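Local coordinates for protein tyrosinase (PDB 6JU8) that probably oxidises L-tyrosine and L-dopa to L-dopaquinone with molecular oxygen at a dinuclear copper centre, a step in melanin biosynthesis, at residues 196-208 / 229-241. The protein carries 1 engineered substitution. Numbering follows the deposited sequence.
Sequences PLYRFQMQTLMGT and LPFDKCQSTTKYG
Q235 reaches into the bend at 202-204 and grips M202 at both ends of the residue: its backbone O takes the N-H of M202, and its side-chain NE2 donates back to M202 O at 2.8 Å. CG anti to the backbone N (chi1 -179°) and an extended chain carry the amide there, bringing CG to 3.4 Å from T204 O. The side chain of Q201 crosses that of Q235 at a slant, the amide planes 35° apart. Next to this clamp Q201 and S236 form a single beta bridge, and T237 N meets F200 O at 2.8 Å almost head-on. T237 answers with its side chain: OG1, set between its own backbone N and carbonyl carbon (chi1 58°), takes the N-H of F200 in a nearly straight bond of 3.0 Å, where a regular antiparallel pair would use the carbonyl of T237. NH1 of R199 reaches S236 OG at 2.9 Å while CD of Q201 lies over one guanidinium face; the same NH1 also pairs with D253. S236 OG in turn donates a hydrogen bond to T237 O. Farther along, M206 N and G207 N bond to C234 O and D232 O, joining the 3-10 turn 206-207 to the turn 231-233, and M206 CE packs against Q235 O. At the other end K239 NZ holds two waters, one bound to L197 O and one to Y198 O, beside its salt bridge to D369; the K239 side chain lies about 10 Å from that of the copper ligand H336. Within the central tyrosinase domain, the contact ties the loop after strand 190-194 to the one after strand 225-229, with P196, L197 and F200 resting on helix 41-55 and Y240 on helix 258-267.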
loop_
_atom_site.group_PDB
_atom_site.type_symbol
_atom_site.label_atom_id
_atom_site.label_comp_id
_atom_site.label_asym_id
_atom_site.label_seq_id
_atom_site.Cartn_x
_atom_site.Cartn_y
_atom_site.Cartn_z
ATOM N N PRO A 196 11.464 9.376 -0.176
ATOM C CA PRO A 196 12.431 8.385 -0.682
ATOM C C PRO A 196 12.677 7.225 0.288
ATOM O O PRO A 196 13.350 6.265 -0.113
ATOM C CB PRO A 196 13.700 9.214 -0.910
ATOM C CG PRO A 196 13.589 10.265 0.181
ATOM C CD PRO A 196 12.128 10.640 0.207
ATOM N N LEU A 197 12.124 7.305 1.510
ATOM C CA LEU A 197 12.235 6.178 2.429
ATOM C C LEU A 197 11.090 5.186 2.272
ATOM O O LEU A 197 11.130 4.081 2.846
ATOM C CB LEU A 197 12.290 6.668 3.876
ATOM C CG LEU A 197 13.559 7.440 4.245
ATOM C CD1 LEU A 197 13.328 8.109 5.583
ATOM C CD2 LEU A 197 14.761 6.511 4.245
ATOM N N TYR A 198 10.057 5.539 1.517
ATOM C CA TYR A 198 8.878 4.673 1.414
ATOM C C TYR A 198 9.100 3.452 0.544
ATOM O O TYR A 198 8.545 2.394 0.778
ATOM C CB TYR A 198 7.745 5.520 0.859
ATOM C CG TYR A 198 6.387 4.952 0.641
ATOM C CD1 TYR A 198 5.582 4.579 1.722
ATOM C CD2 TYR A 198 5.850 4.811 -0.634
ATOM C CE1 TYR A 198 4.310 4.073 1.548
ATOM C CE2 TYR A 198 4.567 4.311 -0.833
ATOM C CZ TYR A 198 3.813 3.944 0.265
ATOM O OH TYR A 198 2.540 3.451 0.066
ATOM N N ARG A 199 9.911 3.630 -0.500
ATOM C CA ARG A 199 10.146 2.606 -1.493
ATOM C C ARG A 199 11.291 3.080 -2.377
ATOM O O ARG A 199 11.660 4.265 -2.286
ATOM C CB ARG A 199 8.930 2.279 -2.368
ATOM C CG ARG A 199 8.386 3.425 -3.192
ATOM C CD ARG A 199 8.977 3.563 -4.587
ATOM N NE ARG A 199 8.175 4.559 -5.336
ATOM C CZ ARG A 199 7.059 4.221 -5.964
ATOM N NH1 ARG A 199 6.655 2.952 -5.925
ATOM N NH2 ARG A 199 6.354 5.132 -6.611
ATOM N N PHE A 200 11.794 2.185 -3.223
ATOM C CA PHE A 200 12.711 2.596 -4.280
ATOM C C PHE A 200 12.211 1.992 -5.589
ATOM O O PHE A 200 11.838 0.808 -5.622
ATOM C CB PHE A 200 14.145 2.148 -3.980
ATOM C CG PHE A 200 15.086 2.400 -5.154
ATOM C CD1 PHE A 200 15.440 3.700 -5.488
ATOM C CD2 PHE A 200 15.597 1.348 -5.880
ATOM C CE1 PHE A 200 16.287 3.940 -6.559
ATOM C CE2 PHE A 200 16.454 1.568 -6.966
ATOM C CZ PHE A 200 16.805 2.874 -7.276
ATOM N N GLN A 201 12.209 2.800 -6.648
ATOM C CA GLN A 201 11.858 2.240 -7.948
ATOM C C GLN A 201 12.807 2.765 -9.018
ATOM O O GLN A 201 13.386 3.851 -8.871
ATOM C CB GLN A 201 10.406 2.529 -8.338
ATOM C CG GLN A 201 10.113 3.998 -8.625
ATOM C CD GLN A 201 8.679 4.199 -9.099
ATOM O OE1 GLN A 201 8.043 3.257 -9.571
ATOM N NE2 GLN A 201 8.170 5.404 -8.946
ATOM N N MET A 202 12.935 1.942 -10.050
ATOM C CA MET A 202 13.626 2.405 -11.253
ATOM C C MET A 202 12.595 2.955 -12.220
ATOM O O MET A 202 11.399 3.093 -11.933
ATOM C CB MET A 202 14.450 1.256 -11.848
ATOM C CG MET A 202 15.621 0.795 -10.954
ATOM S SD MET A 202 16.851 2.105 -10.707
ATOM C CE MET A 202 17.908 1.791 -12.128
ATOM N N GLN A 203 13.020 3.330 -13.409
ATOM C CA GLN A 203 12.112 3.922 -14.411
ATOM C C GLN A 203 11.599 2.870 -15.392
ATOM O O GLN A 203 10.855 3.167 -16.341
ATOM C CB GLN A 203 12.852 5.029 -15.166
ATOM C CG GLN A 203 13.181 6.257 -14.332
ATOM C CD GLN A 203 14.106 7.208 -15.070
ATOM O OE1 GLN A 203 15.323 7.188 -14.846
ATOM N NE2 GLN A 203 13.561 8.037 -15.953
ATOM N N THR A 204 12.010 1.619 -15.179
ATOM C CA THR A 204 11.539 0.489 -15.976
ATOM C C THR A 204 11.477 -0.723 -15.051
ATOM O O THR A 204 11.902 -0.644 -13.894
ATOM C CB THR A 204 12.469 0.215 -17.169
ATOM O OG1 THR A 204 12.003 -0.838 -18.023
ATOM C CG2 THR A 204 13.856 -0.175 -16.688
ATOM N N LEU A 205 10.974 -1.848 -15.534
ATOM C CA LEU A 205 11.053 -3.071 -14.742
ATOM C C LEU A 205 12.514 -3.424 -14.514
ATOM O O LEU A 205 13.335 -3.311 -15.423
ATOM C CB LEU A 205 10.334 -4.224 -15.438
ATOM C CG LEU A 205 8.851 -4.020 -15.777
ATOM C CD1 LEU A 205 8.297 -5.314 -16.366
ATOM C CD2 LEU A 205 8.039 -3.549 -14.597
ATOM N N MET A 206 12.834 -3.831 -13.285
ATOM C CA MET A 206 14.252 -4.010 -12.969
ATOM C C MET A 206 14.889 -5.146 -13.761
ATOM O O MET A 206 16.119 -5.157 -13.932
ATOM C CB MET A 206 14.465 -4.225 -11.474
ATOM C CG MET A 206 14.074 -2.998 -10.658
ATOM S SD MET A 206 14.727 -3.151 -8.972
ATOM C CE MET A 206 13.615 -2.021 -8.130
ATOM N N GLY A 207 14.105 -6.084 -14.286
ATOM C CA GLY A 207 14.629 -7.167 -15.097
ATOM C C GLY A 207 15.039 -6.728 -16.499
ATOM O O GLY A 207 15.580 -7.566 -17.239
ATOM N N THR A 208 14.784 -5.467 -16.862
ATOM C CA THR A 208 15.116 -5.004 -18.214
ATOM C C THR A 208 16.161 -3.903 -18.234
ATOM O O THR A 208 16.377 -3.253 -19.269
ATOM C CB THR A 208 13.849 -4.556 -18.979
ATOM O OG1 THR A 208 13.228 -3.442 -18.339
ATOM C CG2 THR A 208 12.847 -5.697 -19.015
ATOM N N LEU A 229 11.075 -16.049 -7.265
ATOM C CA LEU A 229 10.428 -14.776 -6.876
ATOM C C LEU A 229 10.619 -13.784 -7.995
ATOM O O LEU A 229 11.767 -13.576 -8.410
ATOM C CB LEU A 229 11.108 -14.264 -5.595
ATOM C CG LEU A 229 11.025 -15.190 -4.369
ATOM C CD1 LEU A 229 11.713 -14.557 -3.169
ATOM C CD2 LEU A 229 9.560 -15.473 -4.084
ATOM N N PRO A 230 9.535 -13.209 -8.514
ATOM C CA PRO A 230 9.619 -12.439 -9.769
ATOM C C PRO A 230 10.109 -11.004 -9.659
ATOM O O PRO A 230 9.493 -10.067 -10.182
ATOM C CB PRO A 230 8.171 -12.457 -10.273
ATOM C CG PRO A 230 7.339 -12.480 -9.007
ATOM C CD PRO A 230 8.133 -13.367 -8.068
ATOM N N PHE A 231 11.265 -10.811 -9.026
ATOM C CA PHE A 231 11.842 -9.479 -8.837
ATOM C C PHE A 231 12.232 -8.864 -10.174
ATOM O O PHE A 231 12.320 -7.633 -10.228
ATOM C CB PHE A 231 13.023 -9.548 -7.878
ATOM C CG PHE A 231 12.588 -9.913 -6.482
ATOM C CD1 PHE A 231 11.700 -9.132 -5.761
ATOM C CD2 PHE A 231 13.073 -11.064 -5.874
ATOM C CE1 PHE A 231 11.327 -9.458 -4.480
ATOM C CE2 PHE A 231 12.737 -11.373 -4.569
ATOM C CZ PHE A 231 11.884 -10.558 -3.841
ATOM N N ASP A 232 12.429 -9.647 -11.230
ATOM C CA ASP A 232 12.640 -9.086 -12.552
ATOM C C ASP A 232 11.422 -8.333 -13.082
ATOM O O ASP A 232 11.567 -7.477 -13.962
ATOM C CB ASP A 232 13.023 -10.215 -13.535
ATOM C CG ASP A 232 12.068 -11.391 -13.578
ATOM O OD1 ASP A 232 11.464 -11.758 -12.552
ATOM O OD2 ASP A 232 11.887 -11.976 -14.680
ATOM N N LYS A 233 10.242 -8.617 -12.541
ATOM C CA LYS A 233 8.979 -8.034 -12.996
ATOM C C LYS A 233 8.551 -6.841 -12.158
ATOM O O LYS A 233 7.478 -6.272 -12.366
ATOM C CB LYS A 233 7.864 -9.080 -12.987
ATOM C CG LYS A 233 8.147 -10.308 -13.822
ATOM C CD LYS A 233 8.395 -9.982 -15.279
ATOM C CE LYS A 233 8.594 -11.242 -16.116
ATOM N NZ LYS A 233 8.768 -10.852 -17.549
ATOM N N CYS A 234 9.395 -6.452 -11.185
ATOM C CA CYS A 234 9.121 -5.292 -10.365
ATOM C C CYS A 234 9.794 -4.038 -10.890
ATOM O O CYS A 234 10.995 -4.060 -11.202
ATOM C CB CYS A 234 9.660 -5.501 -8.943
ATOM S SG CYS A 234 8.990 -6.964 -8.132
ATOM N N GLN A 235 9.036 -2.946 -10.931
ATOM C CA GLN A 235 9.641 -1.623 -11.095
ATOM C C GLN A 235 9.988 -1.023 -9.728
ATOM O O GLN A 235 11.045 -0.393 -9.591
ATOM C CB GLN A 235 8.698 -0.687 -11.876
ATOM C CG GLN A 235 9.292 0.689 -12.088
ATOM C CD GLN A 235 8.488 1.544 -13.060
ATOM O OE1 GLN A 235 7.672 1.092 -13.844
ATOM N NE2 GLN A 235 8.835 2.823 -13.035
ATOM N N SER A 236 9.115 -1.221 -8.759
ATOM C CA SER A 236 9.263 -0.734 -7.388
ATOM C C SER A 236 9.560 -1.886 -6.435
ATOM O O SER A 236 9.071 -2.992 -6.606
ATOM C CB SER A 236 7.957 -0.060 -6.953
ATOM O OG SER A 236 8.067 0.429 -5.623
ATOM N N THR A 237 10.293 -1.569 -5.378
ATOM C CA THR A 237 10.348 -2.482 -4.239
ATOM C C THR A 237 8.955 -2.601 -3.604
ATOM O O THR A 237 8.135 -1.681 -3.742
ATOM C CB THR A 237 11.369 -1.992 -3.193
ATOM O OG1 THR A 237 11.022 -0.664 -2.741
ATOM C CG2 THR A 237 12.767 -1.918 -3.782
ATOM N N THR A 238 8.704 -3.738 -2.987
ATOM C CA THR A 238 7.432 -4.009 -2.340
ATOM C C THR A 238 7.646 -4.715 -1.012
ATOM O O THR A 238 8.625 -5.445 -0.843
ATOM C CB THR A 238 6.499 -4.796 -3.266
ATOM O OG1 THR A 238 5.217 -5.020 -2.643
ATOM C CG2 THR A 238 7.051 -6.170 -3.640
ATOM N N LYS A 239 6.728 -4.496 -0.084
ATOM C CA LYS A 239 6.590 -5.297 1.143
ATOM C C LYS A 239 5.332 -6.132 0.980
ATOM O O LYS A 239 4.243 -5.512 0.902
ATOM C CB LYS A 239 6.526 -4.414 2.398
ATOM C CG LYS A 239 7.725 -3.469 2.566
ATOM C CD LYS A 239 7.351 -2.384 3.597
ATOM C CE LYS A 239 8.516 -1.439 3.887
ATOM N NZ LYS A 239 8.997 -0.783 2.643
ATOM N N TYR A 240 5.428 -7.441 0.856
ATOM C CA TYR A 240 4.339 -8.404 0.763
ATOM C C TYR A 240 3.565 -8.383 -0.549
ATOM O O TYR A 240 2.629 -9.182 -0.691
ATOM C CB TYR A 240 3.329 -8.256 1.929
ATOM C CG TYR A 240 3.864 -8.767 3.244
ATOM C CD1 TYR A 240 4.712 -7.977 4.021
ATOM C CD2 TYR A 240 3.520 -10.045 3.731
ATOM C CE1 TYR A 240 5.214 -8.409 5.237
ATOM C CE2 TYR A 240 4.042 -10.484 4.937
ATOM C CZ TYR A 240 4.882 -9.670 5.686
ATOM O OH TYR A 240 5.373 -10.175 6.880
ATOM N N GLY A 241 3.884 -7.524 -1.519
ATOM C CA GLY A 241 3.007 -7.410 -2.684
ATOM C C GLY A 241 3.147 -8.426 -3.794
ATOM O O GLY A 241 2.345 -8.339 -4.746
HETATM O O HOH W 1 10.811 1.276 3.212
HETATM O O HOH W 2 7.195 1.404 3.036
#